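PaiA Acetyltransferase (Thermoplasma acidophilum, PDB 3K9U) transfers an acetyl group from acetyl-CoA to diamines and polyamines such as spermidine, limiting polyamine toxicity in the cell. Local coordinates at residues A[6-11]-A[72-77]; A[90-95]-A[136-141]. All coordinates share one frame; numbering follows the deposited sequence.

Interaction 1. Residues A[6-11]-A[72-77]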
ATOM      1  N   ARG A   6      -3.896  -4.030  21.389  1.00 26.18           N
ATOM      2  CA  ARG A   6      -4.521  -4.660  22.542  1.00 26.17           C
ATOM      3  C   ARG A   6      -5.280  -5.901  22.164  1.00 25.97           C
ATOM      4  O   ARG A   6      -5.596  -6.119  20.995  1.00 24.90           O
ATOM      5  CB  ARG A   6      -5.473  -3.695  23.257  1.00 26.94           C
ATOM      6  CG  ARG A   6      -6.562  -3.102  22.389  1.00 27.85           C
ATOM      7  CD  ARG A   6      -7.694  -2.473  23.258  1.00 30.73           C
ATOM      8  NE  ARG A   6      -8.801  -2.065  22.382  1.00 31.65           N
ATOM      9  CZ  ARG A   6      -8.824  -0.942  21.667  1.00 30.73           C
ATOM     10  NH1 ARG A   6      -9.860  -0.685  20.866  1.00 30.64           N
ATOM     11  NH2 ARG A   6      -7.820  -0.074  21.748  1.00 30.14           N
ATOM     12  N   LYS A   7      -5.592  -6.707  23.177  1.00 26.73           N
ATOM     13  CA  LYS A   7      -6.362  -7.931  22.980  1.00 26.46           C
ATOM     14  C   LYS A   7      -7.685  -7.637  22.281  1.00 26.33           C
ATOM     15  O   LYS A   7      -8.350  -6.625  22.547  1.00 24.89           O
ATOM     16  CB  LYS A   7      -6.591  -8.641  24.311  1.00 27.07           C
ATOM     17  CG  LYS A   7      -5.286  -9.233  24.920  1.00 28.39           C
ATOM     18  CD  LYS A   7      -5.531 -10.018  26.208  1.00 30.29           C
ATOM     19  CE  LYS A   7      -4.203 -10.634  26.708  1.00 35.92           C
ATOM     20  NZ  LYS A   7      -4.317 -11.972  27.401  1.00 36.92           N
ATOM     21  N   LEU A   8      -8.025  -8.497  21.331  1.00 26.52           N
ATOM     22  CA  LEU A   8      -9.289  -8.378  20.624  1.00 27.15           C
ATOM     23  C   LEU A   8     -10.412  -8.818  21.536  1.00 27.76           C
ATOM     24  O   LEU A   8     -10.193  -9.600  22.463  1.00 29.44           O
ATOM     25  CB  LEU A   8      -9.270  -9.223  19.365  1.00 26.95           C
ATOM     26  CG  LEU A   8      -8.300  -8.643  18.339  1.00 27.89           C
ATOM     27  CD1 LEU A   8      -7.863  -9.716  17.352  1.00 29.25           C
ATOM     28  CD2 LEU A   8      -8.941  -7.459  17.659  1.00 24.05           C
ATOM     29  N   SER A   9     -11.605  -8.297  21.289  1.00 27.35           N
ATOM     30  CA  SER A   9     -12.758  -8.642  22.083  1.00 28.02           C
ATOM     31  C   SER A   9     -13.910  -8.794  21.113  1.00 27.14           C
ATOM     32  O   SER A   9     -13.746  -8.516  19.905  1.00 24.89           O
ATOM     33  CB  SER A   9     -13.050  -7.562  23.143  1.00 28.38           C
ATOM     34  OG  SER A   9     -13.707  -6.452  22.557  1.00 31.39           O
ATOM     35  N   ILE A  10     -15.060  -9.242  21.620  1.00 25.82           N
ATOM     36  CA  ILE A  10     -16.129  -9.653  20.706  1.00 26.41           C
ATOM     37  C   ILE A  10     -16.709  -8.453  19.921  1.00 26.47           C
ATOM     38  O   ILE A  10     -17.231  -8.619  18.820  1.00 27.30           O
ATOM     39  CB  ILE A  10     -17.259 -10.487  21.399  1.00 27.31           C
ATOM     40  CG1 ILE A  10     -18.348  -9.600  21.985  1.00 25.12           C
ATOM     41  CG2 ILE A  10     -16.698 -11.449  22.472  1.00 27.80           C
ATOM     42  CD1 ILE A  10     -19.406 -10.425  22.689  1.00 29.29           C
ATOM     43  N   GLU A  11     -16.607  -7.252  20.470  1.00 26.20           N
ATOM     44  CA  GLU A  11     -17.032  -6.047  19.733  1.00 26.87           C
ATOM     45  C   GLU A  11     -16.163  -5.776  18.495  1.00 26.08           C
ATOM     46  O   GLU A  11     -16.573  -5.041  17.608  1.00 26.20           O
ATOM     47  CB  GLU A  11     -17.074  -4.805  20.632  1.00 27.28           C
ATOM     48  CG  GLU A  11     -15.998  -4.759  21.683  1.00 31.82           C
ATOM     49  CD  GLU A  11     -15.735  -3.373  22.232  1.00 38.08           C
ATOM     50  OE1 GLU A  11     -16.702  -2.604  22.471  1.00 40.40           O
ATOM     51  OE2 GLU A  11     -14.537  -3.069  22.442  1.00 41.64           O
ATOM     52  N   SER A  72      -8.484   4.408  16.900  1.00 28.75           N
ATOM     53  CA  SER A  72      -9.662   3.666  17.385  1.00 28.13           C
ATOM     54  C   SER A  72     -10.370   2.733  16.371  1.00 26.49           C
ATOM     55  O   SER A  72     -11.344   2.071  16.716  1.00 25.49           O
ATOM     56  CB  SER A  72     -10.692   4.630  17.990  1.00 29.14           C
ATOM     57  OG  SER A  72     -11.722   4.958  17.060  1.00 32.72           O
ATOM     58  N   THR A  73      -9.887   2.682  15.130  1.00 24.93           N
ATOM     59  CA  THR A  73     -10.460   1.811  14.104  1.00 23.36           C
ATOM     60  C   THR A  73      -9.520   0.606  13.979  1.00 21.79           C
ATOM     61  O   THR A  73      -8.322   0.791  13.807  1.00 20.14           O
ATOM     62  CB  THR A  73     -10.579   2.560  12.756  1.00 23.77           C
ATOM     63  OG1 THR A  73     -11.335   3.773  12.949  1.00 24.09           O
ATOM     64  CG2 THR A  73     -11.241   1.676  11.688  1.00 23.13           C
ATOM     65  N   LEU A  74     -10.061  -0.608  14.084  1.00 20.28           N
ATOM     66  CA  LEU A  74      -9.280  -1.839  13.890  1.00 20.29           C
ATOM     67  C   LEU A  74      -8.779  -1.921  12.442  1.00 19.54           C
ATOM     68  O   LEU A  74      -9.588  -1.959  11.522  1.00 19.70           O
ATOM     69  CB  LEU A  74     -10.107  -3.101  14.232  1.00 20.01           C
ATOM     70  CG  LEU A  74      -9.306  -4.417  14.157  1.00 22.65           C
ATOM     71  CD1 LEU A  74      -8.315  -4.538  15.329  1.00 24.28           C
ATOM     72  CD2 LEU A  74     -10.208  -5.628  14.150  1.00 24.75           C
ATOM     73  N   ILE A  75      -7.462  -1.954  12.224  1.00 18.02           N
ATOM     74  CA  ILE A  75      -6.966  -2.087  10.855  1.00 17.64           C
ATOM     75  C   ILE A  75      -6.013  -3.270  10.615  1.00 18.23           C
ATOM     76  O   ILE A  75      -5.422  -3.376   9.545  1.00 19.23           O
ATOM     77  CB  ILE A  75      -6.334  -0.793  10.342  1.00 16.80           C
ATOM     78  CG1 ILE A  75      -5.225  -0.256  11.279  1.00 18.44           C
ATOM     79  CG2 ILE A  75      -7.442   0.303  10.131  1.00 20.38           C
ATOM     80  CD1 ILE A  75      -3.882  -1.097  11.357  1.00 14.16           C
ATOM     81  N   GLY A  76      -5.822  -4.133  11.613  1.00 17.92           N
ATOM     82  CA  GLY A  76      -4.915  -5.276  11.463  1.00 17.02           C
ATOM     83  C   GLY A  76      -4.956  -6.143  12.702  1.00 17.35           C
ATOM     84  O   GLY A  76      -5.507  -5.728  13.740  1.00 17.18           O
ATOM     85  N   PHE A  77      -4.398  -7.342  12.616  1.00 17.04           N
ATOM     86  CA  PHE A  77      -4.339  -8.215  13.782  1.00 17.76           C
ATOM     87  C   PHE A  77      -3.250  -9.250  13.664  1.00 17.44           C
ATOM     88  O   PHE A  77      -2.741  -9.465  12.602  1.00 17.80           O
ATOM     89  CB  PHE A  77      -5.681  -8.933  13.958  1.00 17.52           C
ATOM     90  CG  PHE A  77      -6.068  -9.793  12.772  1.00 18.52           C
ATOM     91  CD1 PHE A  77      -6.765  -9.247  11.688  1.00 19.28           C
ATOM     92  CD2 PHE A  77      -5.712 -11.117  12.714  1.00 19.63           C
ATOM     93  CE1 PHE A  77      -7.113 -10.030  10.580  1.00 19.12           C
ATOM     94  CE2 PHE A  77      -6.059 -11.902  11.612  1.00 20.43           C
ATOM     95  CZ  PHE A  77      -6.767 -11.351  10.543  1.00 17.69           C
TER
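Leu8 and Phe77 bring the two backbones nearest each other, yet their CA atoms are still 8.4 Å apart, a gap that only side chains bridge. The sheet order explains the spacing: strand 63-70 runs between strands 3-7 and 73-83 and is antiparallel to both. The residue that spans the gap is Leu8, just past the end of strand 3-7, whose two methyls go to different partners. CD2 lies against the forked end of Leu74, at 3.8 Å from Leu74 CD1 and 4.2 Å from Leu74 CD2, and the two leucine side chains cross at about a right angle. The other branch, Leu8 CD1, reaches Phe77 at its stem, 4.1 Å from Phe77 CB. The CG of Phe77 sits between N and the carbonyl carbon (chi1 60°), which carries the ring away from 6-11 to pack on Tyr93 of the acetyl-CoA site. Leu74 and Phe77 are three residues apart but both set off toward Leu8, whereas regular strand residues alternate. The evidence for an irregularity lies between them: Ile75 has a psi of only 6°, and both Ile75 and Gly76 pair through the backbone with Ala68, consistent with a beta bulge. Helix 13-27 covers the pair, with Leu16 touching both Leu74 and Phe77, and Leu8 also packs on Phe65. All three residues are buried, and only carbon atoms meet, with 129 Å² of surface buried between the segments, both sides summed. The contact is therefore hydrophobic packing on the helix 13-27 side of the sheet, set by the fit of two leucine forks and the CB of Phe77 rather than by directional bonds, and it ties the end of edge strand 3-7 to the third strand in the order.

Interaction 2. Residues A[90-95]-A[136-141]; sequences LRLYLK and SFYYKN. With ACO (acetyl coenzyme *a), chain G.
Leu92 meets Phe137 at about a right angle, its CD2 3.8 Å from Phe137 CE1, while its CB lies 4.0 Å from the hydroxyl OH of Tyr138. Acetyl-CoA threads between the segments. Its pantetheine N4P donates to Leu92 O at 2.7 Å, and Leu94 N donates to its O9P at 3.0 Å, so this arm pairs with the strand much as another strand would; Leu92 N adds a weak bond to the acetyl oxygen. Tyr138, probably the proton donor as in related enzymes, has the thioester sulfur in plane at its ring edge, and its OH is 3.3 Å from the acetyl carbon C, a placement consistent with protonating departing CoA. Phe137 is sandwiched: ligand CCP lies over one face and Asn141 ND2 over the opposite one, both offset toward the rim. That amide is fixed by a nearly straight bond (164°) from Asn141 ND2 to Phe137 O, 2.8 Å long. Farther out, Lys140 NZ grips O2B, O3B and phosphate oxygen O9A, and Ser136 OG accepts from O2B. On the strand side, 86-94 carries a classic beta bulge, Leu90 and Arg91 facing Glu79 of strand 73-83; helix 103-118 packs on Leu92 through Leu107, and helix 132-139 brings in Phe137 and Tyr138.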
ATOM      1  N   LEU A  90       0.573 -17.642  13.537  1.00 25.11           N
ATOM      2  CA  LEU A  90      -0.419 -18.252  12.657  1.00 25.39           C
ATOM      3  C   LEU A  90      -0.936 -17.278  11.646  1.00 24.89           C
ATOM      4  O   LEU A  90      -1.285 -17.671  10.563  1.00 24.90           O
ATOM      5  CB  LEU A  90      -1.619 -18.794  13.439  1.00 24.85           C
ATOM      6  CG  LEU A  90      -1.328 -19.908  14.442  1.00 28.61           C
ATOM      7  CD1 LEU A  90      -2.561 -20.077  15.361  1.00 28.88           C
ATOM      8  CD2 LEU A  90      -0.948 -21.230  13.738  1.00 28.27           C
ATOM      9  N   ARG A  91      -0.990 -16.005  12.013  1.00 25.82           N
ATOM     10  CA  ARG A  91      -1.820 -15.029  11.306  1.00 26.41           C
ATOM     11  C   ARG A  91      -1.317 -13.595  11.532  1.00 24.43           C
ATOM     12  O   ARG A  91      -1.146 -13.180  12.678  1.00 23.50           O
ATOM     13  CB  ARG A  91      -3.241 -15.162  11.876  1.00 27.42           C
ATOM     14  CG  ARG A  91      -4.325 -15.295  10.876  1.00 32.37           C
ATOM     15  CD  ARG A  91      -5.302 -16.428  11.146  1.00 32.39           C
ATOM     16  NE  ARG A  91      -5.979 -16.502  12.450  1.00 34.03           N
ATOM     17  CZ  ARG A  91      -7.304 -16.419  12.666  1.00 37.54           C
ATOM     18  NH1 ARG A  91      -7.778 -16.613  13.893  1.00 37.76           N
ATOM     19  NH2 ARG A  91      -8.176 -16.119  11.696  1.00 36.52           N
ATOM     20  N   LEU A  92      -1.120 -12.841  10.452  1.00 22.82           N
ATOM     21  CA  LEU A  92      -0.790 -11.419  10.550  1.00 23.42           C
ATOM     22  C   LEU A  92      -1.202 -10.696   9.297  1.00 22.52           C
ATOM     23  O   LEU A  92      -0.593 -10.879   8.240  1.00 21.40           O
ATOM     24  CB  LEU A  92       0.716 -11.228  10.773  1.00 23.92           C
ATOM     25  CG  LEU A  92       1.300  -9.827  10.811  1.00 24.08           C
ATOM     26  CD1 LEU A  92       0.591  -9.032  11.832  1.00 26.92           C
ATOM     27  CD2 LEU A  92       2.791  -9.883  11.127  1.00 27.42           C
ATOM     28  N   TYR A  93      -2.222  -9.860   9.433  1.00 21.57           N
ATOM     29  CA  TYR A  93      -2.842  -9.206   8.294  1.00 21.62           C
ATOM     30  C   TYR A  93      -3.239  -7.777   8.656  1.00 21.31           C
ATOM     31  O   TYR A  93      -3.840  -7.558   9.697  1.00 20.70           O
ATOM     32  CB  TYR A  93      -4.090  -9.993   7.835  1.00 21.71           C
ATOM     33  CG  TYR A  93      -3.772 -11.337   7.234  1.00 22.18           C
ATOM     34  CD1 TYR A  93      -3.385 -11.449   5.905  1.00 23.33           C
ATOM     35  CD2 TYR A  93      -3.814 -12.496   8.002  1.00 23.52           C
ATOM     36  CE1 TYR A  93      -3.064 -12.665   5.352  1.00 23.27           C
ATOM     37  CE2 TYR A  93      -3.496 -13.727   7.454  1.00 25.15           C
ATOM     38  CZ  TYR A  93      -3.136 -13.807   6.130  1.00 24.64           C
ATOM     39  OH  TYR A  93      -2.819 -15.019   5.573  1.00 28.44           O
ATOM     40  N   LEU A  94      -2.899  -6.828   7.779  1.00 20.69           N
ATOM     41  CA  LEU A  94      -3.347  -5.447   7.859  1.00 19.95           C
ATOM     42  C   LEU A  94      -4.206  -5.123   6.640  1.00 21.36           C
ATOM     43  O   LEU A  94      -4.026  -5.737   5.568  1.00 20.20           O
ATOM     44  CB  LEU A  94      -2.163  -4.500   7.799  1.00 19.97           C
ATOM     45  CG  LEU A  94      -1.022  -4.757   8.775  1.00 22.09           C
ATOM     46  CD1 LEU A  94       0.139  -3.704   8.591  1.00 16.68           C
ATOM     47  CD2 LEU A  94      -1.573  -4.773  10.201  1.00 18.40           C
ATOM     48  N   LYS A  95      -5.068  -4.107   6.786  1.00 20.98           N
ATOM     49  CA  LYS A  95      -5.678  -3.441   5.643  1.00 22.17           C
ATOM     50  C   LYS A  95      -4.581  -2.958   4.720  1.00 21.63           C
ATOM     51  O   LYS A  95      -3.610  -2.354   5.184  1.00 22.17           O
ATOM     52  CB  LYS A  95      -6.503  -2.224   6.057  1.00 22.75           C
ATOM     53  CG  LYS A  95      -7.905  -2.500   6.528  1.00 26.11           C
ATOM     54  CD  LYS A  95      -8.743  -1.159   6.656  1.00 31.23           C
ATOM     55  CE  LYS A  95      -9.481  -0.666   5.346  1.00 34.04           C
ATOM     56  NZ  LYS A  95      -8.869   0.541   4.627  1.00 34.57           N
ATOM     57  N   SER A 136       9.193 -11.113   2.609  1.00 17.41           N
ATOM     58  CA  SER A 136      10.272 -10.120   2.762  1.00 16.47           C
ATOM     59  C   SER A 136      10.127  -9.380   4.080  1.00 16.27           C
ATOM     60  O   SER A 136      11.100  -9.040   4.688  1.00 15.22           O
ATOM     61  CB  SER A 136      10.316  -9.163   1.570  1.00 15.71           C
ATOM     62  OG  SER A 136       9.132  -8.410   1.458  1.00 17.10           O
ATOM     63  N   PHE A 137       8.895  -9.180   4.551  1.00 17.45           N
ATOM     64  CA  PHE A 137       8.707  -8.574   5.862  1.00 17.29           C
ATOM     65  C   PHE A 137       9.332  -9.427   6.974  1.00 17.67           C
ATOM     66  O   PHE A 137       9.979  -8.901   7.878  1.00 17.28           O
ATOM     67  CB  PHE A 137       7.229  -8.320   6.148  1.00 17.70           C
ATOM     68  CG  PHE A 137       6.928  -8.060   7.614  1.00 17.79           C
ATOM     69  CD1 PHE A 137       6.474  -9.100   8.437  1.00 15.67           C
ATOM     70  CD2 PHE A 137       7.108  -6.785   8.164  1.00 16.56           C
ATOM     71  CE1 PHE A 137       6.190  -8.882   9.794  1.00 18.92           C
ATOM     72  CE2 PHE A 137       6.806  -6.533   9.525  1.00 18.43           C
ATOM     73  CZ  PHE A 137       6.351  -7.596  10.350  1.00 18.04           C
ATOM     74  N   TYR A 138       9.153 -10.734   6.889  1.00 17.95           N
ATOM     75  CA  TYR A 138       9.704 -11.642   7.895  1.00 18.67           C
ATOM     76  C   TYR A 138      11.209 -11.752   7.854  1.00 18.55           C
ATOM     77  O   TYR A 138      11.835 -11.795   8.919  1.00 19.05           O
ATOM     78  CB  TYR A 138       9.111 -13.032   7.758  1.00 17.09           C
ATOM     79  CG  TYR A 138       7.656 -13.079   8.097  1.00 20.52           C
ATOM     80  CD1 TYR A 138       7.177 -12.572   9.306  1.00 21.92           C
ATOM     81  CD2 TYR A 138       6.742 -13.645   7.215  1.00 22.48           C
ATOM     82  CE1 TYR A 138       5.830 -12.614   9.593  1.00 24.08           C
ATOM     83  CE2 TYR A 138       5.409 -13.677   7.491  1.00 20.36           C
ATOM     84  CZ  TYR A 138       4.955 -13.183   8.669  1.00 23.06           C
ATOM     85  OH  TYR A 138       3.614 -13.272   8.922  1.00 28.02           O
ATOM     86  N   TYR A 139      11.800 -11.804   6.655  1.00 19.36           N
ATOM     87  CA  TYR A 139      13.258 -11.871   6.590  1.00 19.58           C
ATOM     88  C   TYR A 139      13.884 -10.585   7.089  1.00 19.45           C
ATOM     89  O   TYR A 139      14.996 -10.619   7.593  1.00 19.37           O
ATOM     90  CB  TYR A 139      13.844 -12.398   5.248  1.00 19.81           C
ATOM     91  CG  TYR A 139      13.915 -11.509   3.972  1.00 21.42           C
ATOM     92  CD1 TYR A 139      13.256 -11.908   2.788  1.00 19.72           C
ATOM     93  CD2 TYR A 139      14.719 -10.359   3.903  1.00 20.21           C
ATOM     94  CE1 TYR A 139      13.336 -11.141   1.584  1.00 16.30           C
ATOM     95  CE2 TYR A 139      14.808  -9.593   2.690  1.00 19.79           C
ATOM     96  CZ  TYR A 139      14.091  -9.989   1.552  1.00 18.07           C
ATOM     97  OH  TYR A 139      14.165  -9.270   0.359  1.00 19.94           O
ATOM     98  N   LYS A 140      13.154  -9.471   6.994  1.00 18.94           N
ATOM     99  CA  LYS A 140      13.636  -8.194   7.513  1.00 18.76           C
ATOM    100  C   LYS A 140      13.397  -8.065   9.025  1.00 18.51           C
ATOM    101  O   LYS A 140      13.849  -7.125   9.635  1.00 18.56           O
ATOM    102  CB  LYS A 140      12.977  -7.038   6.768  1.00 19.08           C
ATOM    103  CG  LYS A 140      13.574  -6.810   5.362  1.00 21.58           C
ATOM    104  CD  LYS A 140      12.563  -6.140   4.436  1.00 18.89           C
ATOM    105  CE  LYS A 140      13.008  -6.276   2.953  1.00 21.93           C
ATOM    106  NZ  LYS A 140      12.075  -5.556   1.983  1.00 17.23           N
ATOM    107  N   ASN A 141      12.674  -9.004   9.619  1.00 18.39           N
ATOM    108  CA  ASN A 141      12.478  -9.035  11.051  1.00 18.90           C
ATOM    109  C   ASN A 141      13.095 -10.269  11.705  1.00 20.13           C
ATOM    110  O   ASN A 141      12.607 -10.749  12.735  1.00 21.06           O
ATOM    111  CB  ASN A 141      10.991  -8.908  11.349  1.00 18.52           C
ATOM    112  CG  ASN A 141      10.518  -7.501  11.192  1.00 20.39           C
ATOM    113  OD1 ASN A 141      10.715  -6.687  12.081  1.00 25.19           O
ATOM    114  ND2 ASN A 141       9.980  -7.171  10.025  1.00 20.86           N
TER
HETATM  115  N1A ACO G 164       4.180  -3.528  -0.824  1.00 21.12           N
HETATM  116  C2A ACO G 164       5.310  -4.272  -0.902  1.00 22.95           C
HETATM  117  N3A ACO G 164       6.005  -4.646   0.186  1.00 24.34           N
HETATM  118  C4A ACO G 164       5.592  -4.333   1.428  1.00 20.55           C
HETATM  119  C5A ACO G 164       4.373  -3.537   1.547  1.00 21.31           C
HETATM  120  C6A ACO G 164       3.654  -3.147   0.323  1.00 19.48           C
HETATM  121  N6A ACO G 164       2.521  -2.401   0.360  1.00 21.44           N
HETATM  122  N7A ACO G 164       4.172  -3.345   2.838  1.00 20.76           N
HETATM  123  C8A ACO G 164       5.177  -3.948   3.493  1.00 20.79           C
HETATM  124  N9A ACO G 164       6.026  -4.568   2.661  1.00 21.06           N
HETATM  125  C1B ACO G 164       7.255  -5.300   3.108  1.00 21.34           C
HETATM  126  C2B ACO G 164       8.555  -4.815   2.463  1.00 20.85           C
HETATM  127  O2B ACO G 164       9.562  -5.861   2.442  1.00 25.06           O
HETATM  128  C3B ACO G 164       9.018  -3.704   3.359  1.00 23.55           C
HETATM  129  O3B ACO G 164      10.440  -3.498   3.261  1.00 24.00           O
HETATM  130  P3B ACO G 164      10.947  -2.339   2.227  1.00 22.96           P
HETATM  131  O7A ACO G 164      10.689  -1.104   2.991  1.00 20.13           O
HETATM  132  O8A ACO G 164      10.071  -2.521   0.994  1.00 21.93           O
HETATM  133  O9A ACO G 164      12.398  -2.756   2.052  1.00 24.33           O
HETATM  134  C4B ACO G 164       8.506  -4.111   4.729  1.00 22.74           C
HETATM  135  O4B ACO G 164       7.473  -5.081   4.504  1.00 22.63           O
HETATM  136  C5B ACO G 164       7.944  -2.959   5.535  1.00 22.39           C
HETATM  137  O5B ACO G 164       7.883  -3.275   6.934  1.00 22.16           O
HETATM  138  P1A ACO G 164       6.610  -2.854   7.827  1.00 20.66           P
HETATM  139  O1A ACO G 164       6.188  -1.428   7.505  1.00 21.49           O
HETATM  140  O2A ACO G 164       6.867  -3.217   9.266  1.00 21.12           O
HETATM  141  O3A ACO G 164       5.522  -3.887   7.203  1.00 20.63           O
HETATM  142  P2A ACO G 164       3.925  -3.769   7.479  1.00 19.50           P
HETATM  143  O4A ACO G 164       3.287  -3.522   6.131  1.00 17.13           O
HETATM  144  O5A ACO G 164       3.644  -2.854   8.665  1.00 18.44           O
HETATM  145  O6A ACO G 164       3.559  -5.244   7.941  1.00 18.27           O
HETATM  146  CBP ACO G 164       2.745  -7.164   6.781  1.00 19.04           C
HETATM  147  CCP ACO G 164       3.978  -6.384   7.199  1.00 18.22           C
HETATM  148  CDP ACO G 164       3.166  -8.428   6.057  1.00 16.68           C
HETATM  149  CEP ACO G 164       2.013  -7.555   8.062  1.00 18.57           C
HETATM  150  CAP ACO G 164       1.820  -6.294   5.897  1.00 19.13           C
HETATM  151  OAP ACO G 164       2.511  -5.771   4.756  1.00 24.45           O
HETATM  152  C9P ACO G 164       0.590  -7.015   5.422  1.00 19.27           C
HETATM  153  O9P ACO G 164      -0.372  -7.112   6.162  1.00 19.14           O
HETATM  154  N8P ACO G 164       0.641  -7.532   4.217  1.00 21.63           N
HETATM  155  C7P ACO G 164      -0.414  -8.324   3.626  1.00 24.60           C
HETATM  156  C6P ACO G 164      -0.760  -9.598   4.380  1.00 25.14           C
HETATM  157  C5P ACO G 164       0.391 -10.564   4.567  1.00 28.25           C
HETATM  158  O5P ACO G 164       1.179 -10.827   3.671  1.00 30.80           O
HETATM  159  N4P ACO G 164       0.463 -11.157   5.762  1.00 30.37           N
HETATM  160  C3P ACO G 164       1.439 -12.207   6.049  1.00 30.14           C
HETATM  161  C2P ACO G 164       0.831 -13.571   5.758  1.00 31.95           C
HETATM  162  S1P ACO G 164       1.842 -14.898   6.341  1.00 33.48           S
HETATM  163  C   ACO G 164       1.205 -15.262   7.866  0.70 34.14           C
HETATM  164  O   ACO G 164       0.179 -14.694   8.221  0.70 33.49           O
HETATM  165  CH3 ACO G 164       1.865 -16.292   8.764  0.70 33.84           C

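How the interactions relate
From the N terminus, interaction 1 closes a long loop holding helices 13-27, 34-44 and 47-59 and strand 63-70. It is complete before interaction 2 opens at residue 90, so the two run in series and neither nest nor cross. Interaction 2 then encloses helix 103-118, strand 122-128 and the start of helix 132-139. Their centres are about 17 Å apart, but strands 73-83 and 86-94, consecutive in the chain and antiparallel neighbours in the sheet, join them: Phe77 N lies 3.0 Å from Tyr93 O and Ile75 O 2.9 Å from Lys95 N, both probable hydrogen bonds. Together they connect the N-terminal edge of the GNAT sheet to its cofactor cleft.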